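Local coordinates for protein triggering receptor expressed on myeloid cells 1 (Mus musculus, PDB 1U9K) that amplifies inflammatory responses as a cell-surface receptor of innate and adaptive immunity, signalling through the transmembrane adapter DAP12 once ligands activate it, at residues T66-P71 and M75-M80; P44-V49 and V94-P99. One frame throughout, in Å; residues are numbered along the deposited sequence.

In the fold
Both contacts lie in the single extracellular V-type immunoglobulin domain of TREM-1, one on each sheet of its beta sandwich, with their centres about 14 Å apart. Along the chain the order is 44-49, 66-71, 75-80, 94-99, so the hairpin of interaction 1 falls between the two segments of interaction 2. Interaction 1 pairs the middle strands of the four-stranded sheet; interaction 2 spans strand 32-37 in the five-stranded one. The sheets meet directly here: L67 CD2 of the hairpin packs 3.7 Å from V49 C. The disulfide C21-C93 ties strand 17-22 to strand 89-96, linking the same two sheets.

Interaction 1: residues T66-P71 and M75-M80; sequences TLKHDP and MLQVQM
K68 and Q77 face each other across two neighbouring antiparallel strands, with K68 N giving a nearly straight bond to Q77 O (2.7 Å, 173° at the hydrogen) and Q77 N returning one to K68 O. T66 and Q79 make the same reciprocal pair. At the turn end the ladder becomes uneven: D70 N still reaches M75 O at 2.8 Å, but M75 N meets D70 O at 3.2 Å from above the carbonyl plane. Between these pairs, CA-H...O contacts such as V78 CA to T66 O fill in the non-hydrogen-bonded positions.

These are the D and E strands of a V-set immunoglobulin domain, joined as a beta hairpin; strands 58-62 and 17-22 flank them in the sheet.

The apolar side chains L67, L76 and V78 share the face turned to the sandwich core, where V78 packs on W35 of the other sheet. With its CG anti to the backbone N (chi1 -175°), L76 brings CD1 to 3.8 Å from L67 CG and also to the edge of the H69 ring, near the ring plane. Cut back to alanine, L76 would probably leave a gap beside L67 and lose the contact at the H69 edge. L67 CD1 and V78 CG2 are modelled unusually tight, at 3.2 Å.

On the other face K68, Q77 and Q79 make polar contacts. The K68 chain runs beside Q77, with K68 CD 3.8 Å from Q77 NE2. It then bends at its last torsion (chi4 81°) to give Q79 OE1 a weak bond from NZ. Q77 NE2 offers the same oxygen a second weak bond.

Interaction 2: residues P44-V49 and V94-P99; sequences PLTLVV and VIYHPP. With ZN (zinc ion), chain D.
T46 OG1 is hydrogen-bonded to Q36 NE2 and also sits 3.5 Å from Y96 CE1, off the rim of the tyrosine ring and on the side where T46 CG2 lies. In V-set terms the contact reaches from the C' strand to the F strand and the residues that follow it, spanning the C strand, 32-37, which supplies Q36 and hydrogen-bonds to both neighbours. No hydrogen bond joins the two segments themselves; they meet in a small van der Waals contact near the surface, centred on the Y96 ring.

T46 and V49 share one face of that ring. T46 comes in from the opposite direction to the tyrosine and sets its methyl CG2 over the face, 4.0 Å from CE1. V49 approaches at a slant with CG1 4.1 Å from CD2, so the two residues divide the ring between its CE1 and CD2 sides. At chi1 -169° the ring is thrown away from the tyrosine's own backbone N, toward T46 and V49. The opposite face is covered by P98, whose CD lies 3.6 Å above the ring centre, so the ring is sandwiched.

H97 belongs to the connection between the F and G strands, the CDR3-like region of a V-set domain. It hydrogen-bonds D101 O through NE2 and binds a zinc ion through ND1 at 2.3 Å.

Interaction 1: residues T66-P71 and M75-M80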
loop_
_atom_site.group_PDB
_atom_site.type_symbol
_atom_site.label_atom_id
_atom_site.label_comp_id
_atom_site.label_asym_id
_atom_site.label_seq_id
_atom_site.Cartn_x
_atom_site.Cartn_y
_atom_site.Cartn_z
ATOM N N THR A 66 0.464 -5.599 6.416
ATOM C CA THR A 66 1.217 -4.802 7.343
ATOM C C THR A 66 1.664 -3.558 6.595
ATOM O O THR A 66 2.152 -3.624 5.485
ATOM C CB THR A 66 2.444 -5.593 7.850
ATOM O OG1 THR A 66 1.985 -6.687 8.639
ATOM C CG2 THR A 66 3.288 -4.747 8.815
ATOM N N LEU A 67 1.455 -2.391 7.200
ATOM C CA LEU A 67 1.949 -1.145 6.672
ATOM C C LEU A 67 2.923 -0.587 7.625
ATOM O O LEU A 67 2.608 -0.370 8.815
ATOM C CB LEU A 67 0.781 -0.212 6.576
ATOM C CG LEU A 67 0.663 0.905 5.610
ATOM C CD1 LEU A 67 0.955 0.413 4.225
ATOM C CD2 LEU A 67 -0.809 1.427 5.739
ATOM N N LYS A 68 4.125 -0.328 7.163
ATOM C CA LYS A 68 5.109 0.308 8.018
ATOM C C LYS A 68 5.221 1.714 7.511
ATOM O O LYS A 68 5.461 1.934 6.325
ATOM C CB LYS A 68 6.423 -0.413 7.945
ATOM C CG LYS A 68 6.547 -1.682 8.739
ATOM C CD LYS A 68 7.957 -2.253 8.454
ATOM C CE LYS A 68 8.427 -3.309 9.500
ATOM N NZ LYS A 68 7.755 -4.567 9.053
ATOM N N HIS A 69 4.964 2.658 8.380
ATOM C CA HIS A 69 5.152 4.074 8.111
ATOM C C HIS A 69 6.490 4.504 8.668
ATOM O O HIS A 69 6.657 4.650 9.884
ATOM C CB HIS A 69 3.993 4.888 8.686
ATOM C CG HIS A 69 4.181 6.421 8.561
ATOM N ND1 HIS A 69 4.135 7.080 7.352
ATOM C CD2 HIS A 69 4.409 7.367 9.500
ATOM C CE1 HIS A 69 4.328 8.370 7.551
ATOM N NE2 HIS A 69 4.497 8.571 8.845
ATOM N N ASP A 70 7.439 4.784 7.769
ATOM C CA ASP A 70 8.791 5.080 8.133
ATOM C C ASP A 70 9.201 6.453 7.638
ATOM O O ASP A 70 10.006 6.570 6.742
ATOM C CB ASP A 70 9.678 3.979 7.555
ATOM C CG ASP A 70 11.054 3.921 8.155
ATOM O OD1 ASP A 70 11.586 4.894 8.777
ATOM O OD2 ASP A 70 11.720 2.897 7.969
ATOM N N PRO A 71 8.730 7.510 8.281
ATOM C CA PRO A 71 9.036 8.859 7.796
ATOM C C PRO A 71 10.485 9.204 7.916
ATOM O O PRO A 71 10.956 10.072 7.141
ATOM C CB PRO A 71 8.127 9.796 8.684
ATOM C CG PRO A 71 7.840 8.936 9.942
ATOM C CD PRO A 71 7.867 7.522 9.484
ATOM N N MET A 75 9.381 6.805 3.654
ATOM C CA MET A 75 9.050 5.498 3.092
ATOM C C MET A 75 7.795 4.919 3.787
ATOM O O MET A 75 7.656 4.962 5.010
ATOM C CB MET A 75 10.255 4.536 3.275
ATOM C CG MET A 75 10.091 3.078 2.814
ATOM S SD MET A 75 9.761 3.005 1.029
ATOM C CE MET A 75 11.202 3.948 0.286
ATOM N N LEU A 76 6.903 4.365 2.997
ATOM C CA LEU A 76 5.849 3.501 3.491
ATOM C C LEU A 76 6.139 2.109 2.948
ATOM O O LEU A 76 6.291 1.987 1.723
ATOM C CB LEU A 76 4.574 4.009 2.857
ATOM C CG LEU A 76 3.262 3.400 3.244
ATOM C CD1 LEU A 76 2.947 3.833 4.672
ATOM C CD2 LEU A 76 2.188 3.872 2.279
ATOM N N GLN A 77 6.247 1.087 3.778
ATOM C CA GLN A 77 6.439 -0.296 3.272
ATOM C C GLN A 77 5.203 -1.138 3.522
ATOM O O GLN A 77 4.680 -1.180 4.641
ATOM C CB GLN A 77 7.602 -0.975 3.985
ATOM C CG GLN A 77 7.951 -2.325 3.434
ATOM C CD GLN A 77 9.134 -2.906 4.122
ATOM O OE1 GLN A 77 10.263 -2.611 3.768
ATOM N NE2 GLN A 77 8.886 -3.719 5.126
ATOM N N VAL A 78 4.767 -1.850 2.503
ATOM C CA VAL A 78 3.619 -2.718 2.629
ATOM C C VAL A 78 4.065 -4.164 2.539
ATOM O O VAL A 78 4.944 -4.484 1.757
ATOM C CB VAL A 78 2.625 -2.413 1.504
ATOM C CG1 VAL A 78 1.435 -3.356 1.612
ATOM C CG2 VAL A 78 2.224 -0.919 1.549
ATOM N N GLN A 79 3.525 -5.035 3.394
ATOM C CA GLN A 79 3.784 -6.459 3.274
ATOM C C GLN A 79 2.447 -7.148 3.273
ATOM O O GLN A 79 1.571 -6.783 4.079
ATOM C CB GLN A 79 4.611 -6.974 4.417
ATOM C CG GLN A 79 6.060 -6.588 4.353
ATOM C CD GLN A 79 6.783 -7.028 5.603
ATOM O OE1 GLN A 79 7.122 -6.201 6.455
ATOM N NE2 GLN A 79 6.955 -8.334 5.752
ATOM N N MET A 80 2.276 -8.130 2.390
ATOM C CA MET A 80 1.117 -9.043 2.392
ATOM C C MET A 80 1.696 -10.415 2.537
ATOM O O MET A 80 2.504 -10.805 1.726
ATOM C CB MET A 80 0.357 -8.989 1.059
ATOM C CG MET A 80 -0.258 -7.661 0.790
ATOM S SD MET A 80 -1.009 -7.533 -0.855
ATOM C CE MET A 80 -2.139 -8.811 -0.881
#

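Interaction 2: residues P44-V49 and V94-P99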
loop_
_atom_site.group_PDB
_atom_site.type_symbol
_atom_site.label_atom_id
_atom_site.label_comp_id
_atom_site.label_asym_id
_atom_site.label_seq_id
_atom_site.Cartn_x
_atom_site.Cartn_y
_atom_site.Cartn_z
ATOM N N PRO A 44 -11.895 1.507 -5.816
ATOM C CA PRO A 44 -10.738 1.043 -5.044
ATOM C C PRO A 44 -11.203 0.499 -3.681
ATOM O O PRO A 44 -12.161 1.065 -3.065
ATOM C CB PRO A 44 -9.938 2.323 -4.812
ATOM C CG PRO A 44 -10.293 3.192 -6.001
ATOM C CD PRO A 44 -11.711 2.893 -6.261
ATOM N N LEU A 45 -10.570 -0.573 -3.243
ATOM C CA LEU A 45 -10.758 -1.148 -1.904
ATOM C C LEU A 45 -9.582 -0.755 -1.070
ATOM O O LEU A 45 -8.446 -1.091 -1.374
ATOM C CB LEU A 45 -10.750 -2.655 -1.949
ATOM C CG LEU A 45 -11.869 -3.341 -2.688
ATOM C CD1 LEU A 45 -11.524 -4.850 -2.814
ATOM C CD2 LEU A 45 -13.216 -3.112 -1.996
ATOM N N THR A 46 -9.860 -0.047 0.003
ATOM C CA THR A 46 -8.853 0.351 0.944
ATOM C C THR A 46 -8.635 -0.780 1.937
ATOM O O THR A 46 -9.527 -1.152 2.648
ATOM C CB THR A 46 -9.326 1.623 1.615
ATOM O OG1 THR A 46 -9.384 2.634 0.584
ATOM C CG2 THR A 46 -8.292 2.140 2.624
ATOM N N LEU A 47 -7.423 -1.297 1.969
ATOM C CA LEU A 47 -7.122 -2.524 2.653
ATOM C C LEU A 47 -6.551 -2.246 4.054
ATOM O O LEU A 47 -6.798 -2.986 4.931
ATOM C CB LEU A 47 -6.146 -3.331 1.836
ATOM C CG LEU A 47 -6.761 -3.825 0.530
ATOM C CD1 LEU A 47 -5.706 -4.458 -0.279
ATOM C CD2 LEU A 47 -7.816 -4.771 0.875
ATOM N N VAL A 48 -5.754 -1.186 4.203
ATOM C CA VAL A 48 -5.078 -0.881 5.457
ATOM C C VAL A 48 -4.645 0.565 5.363
ATOM O O VAL A 48 -4.269 1.013 4.309
ATOM C CB VAL A 48 -3.910 -1.876 5.737
ATOM C CG1 VAL A 48 -2.876 -1.887 4.625
ATOM C CG2 VAL A 48 -3.261 -1.599 7.134
ATOM N N VAL A 49 -4.760 1.264 6.469
ATOM C CA VAL A 49 -4.419 2.678 6.554
ATOM C C VAL A 49 -3.530 2.962 7.734
ATOM O O VAL A 49 -3.548 2.210 8.690
ATOM C CB VAL A 49 -5.678 3.554 6.680
ATOM C CG1 VAL A 49 -6.548 3.419 5.439
ATOM C CG2 VAL A 49 -6.460 3.187 7.931
ATOM N N VAL A 94 -1.181 4.928 -1.596
ATOM C CA VAL A 94 -1.700 6.255 -1.811
ATOM C C VAL A 94 -1.616 7.122 -0.577
ATOM O O VAL A 94 -1.550 6.638 0.574
ATOM C CB VAL A 94 -3.154 6.227 -2.222
ATOM C CG1 VAL A 94 -3.352 5.462 -3.534
ATOM C CG2 VAL A 94 -4.053 5.707 -1.060
ATOM N N ILE A 95 -1.582 8.421 -0.829
ATOM C CA ILE A 95 -2.020 9.402 0.184
ATOM C C ILE A 95 -3.542 9.316 0.193
ATOM O O ILE A 95 -4.191 9.504 -0.846
ATOM C CB ILE A 95 -1.556 10.796 -0.121
ATOM C CG1 ILE A 95 -0.036 10.861 -0.326
ATOM C CG2 ILE A 95 -2.054 11.792 1.013
ATOM C CD1 ILE A 95 0.782 10.349 0.856
ATOM N N TYR A 96 -4.081 9.050 1.379
ATOM C CA TYR A 96 -5.466 8.829 1.644
ATOM C C TYR A 96 -6.112 9.990 2.388
ATOM O O TYR A 96 -5.750 10.320 3.538
ATOM C CB TYR A 96 -5.605 7.554 2.418
ATOM C CG TYR A 96 -7.021 7.020 2.575
ATOM C CD1 TYR A 96 -7.706 6.438 1.512
ATOM C CD2 TYR A 96 -7.635 7.050 3.825
ATOM C CE1 TYR A 96 -8.994 5.944 1.674
ATOM C CE2 TYR A 96 -8.922 6.564 4.007
ATOM C CZ TYR A 96 -9.584 5.990 2.932
ATOM O OH TYR A 96 -10.845 5.525 3.132
ATOM N N HIS A 97 -7.046 10.637 1.704
ATOM C CA HIS A 97 -7.713 11.832 2.227
ATOM C C HIS A 97 -9.106 12.000 1.630
ATOM O O HIS A 97 -9.373 12.982 0.950
ATOM C CB HIS A 97 -6.868 13.078 1.958
ATOM C CG HIS A 97 -6.360 13.185 0.499
ATOM N ND1 HIS A 97 -5.425 14.118 0.104
ATOM C CD2 HIS A 97 -6.674 12.473 -0.607
ATOM C CE1 HIS A 97 -5.185 13.975 -1.187
ATOM N NE2 HIS A 97 -5.929 12.984 -1.641
ATOM N N PRO A 98 -10.014 11.069 1.902
ATOM C CA PRO A 98 -11.344 11.156 1.312
ATOM C C PRO A 98 -12.132 12.339 1.923
ATOM O O PRO A 98 -11.889 12.685 3.081
ATOM C CB PRO A 98 -11.995 9.811 1.650
ATOM C CG PRO A 98 -11.296 9.338 2.854
ATOM C CD PRO A 98 -9.863 9.910 2.795
ATOM N N PRO A 99 -13.049 12.945 1.191
ATOM C CA PRO A 99 -13.431 12.538 -0.160
ATOM C C PRO A 99 -12.525 13.038 -1.294
ATOM O O PRO A 99 -12.894 12.816 -2.436
ATOM C CB PRO A 99 -14.842 13.108 -0.305
ATOM C CG PRO A 99 -14.851 14.312 0.574
ATOM C CD PRO A 99 -13.865 14.031 1.674
HETATM ZN ZN ZN D . -4.193 15.371 1.561
#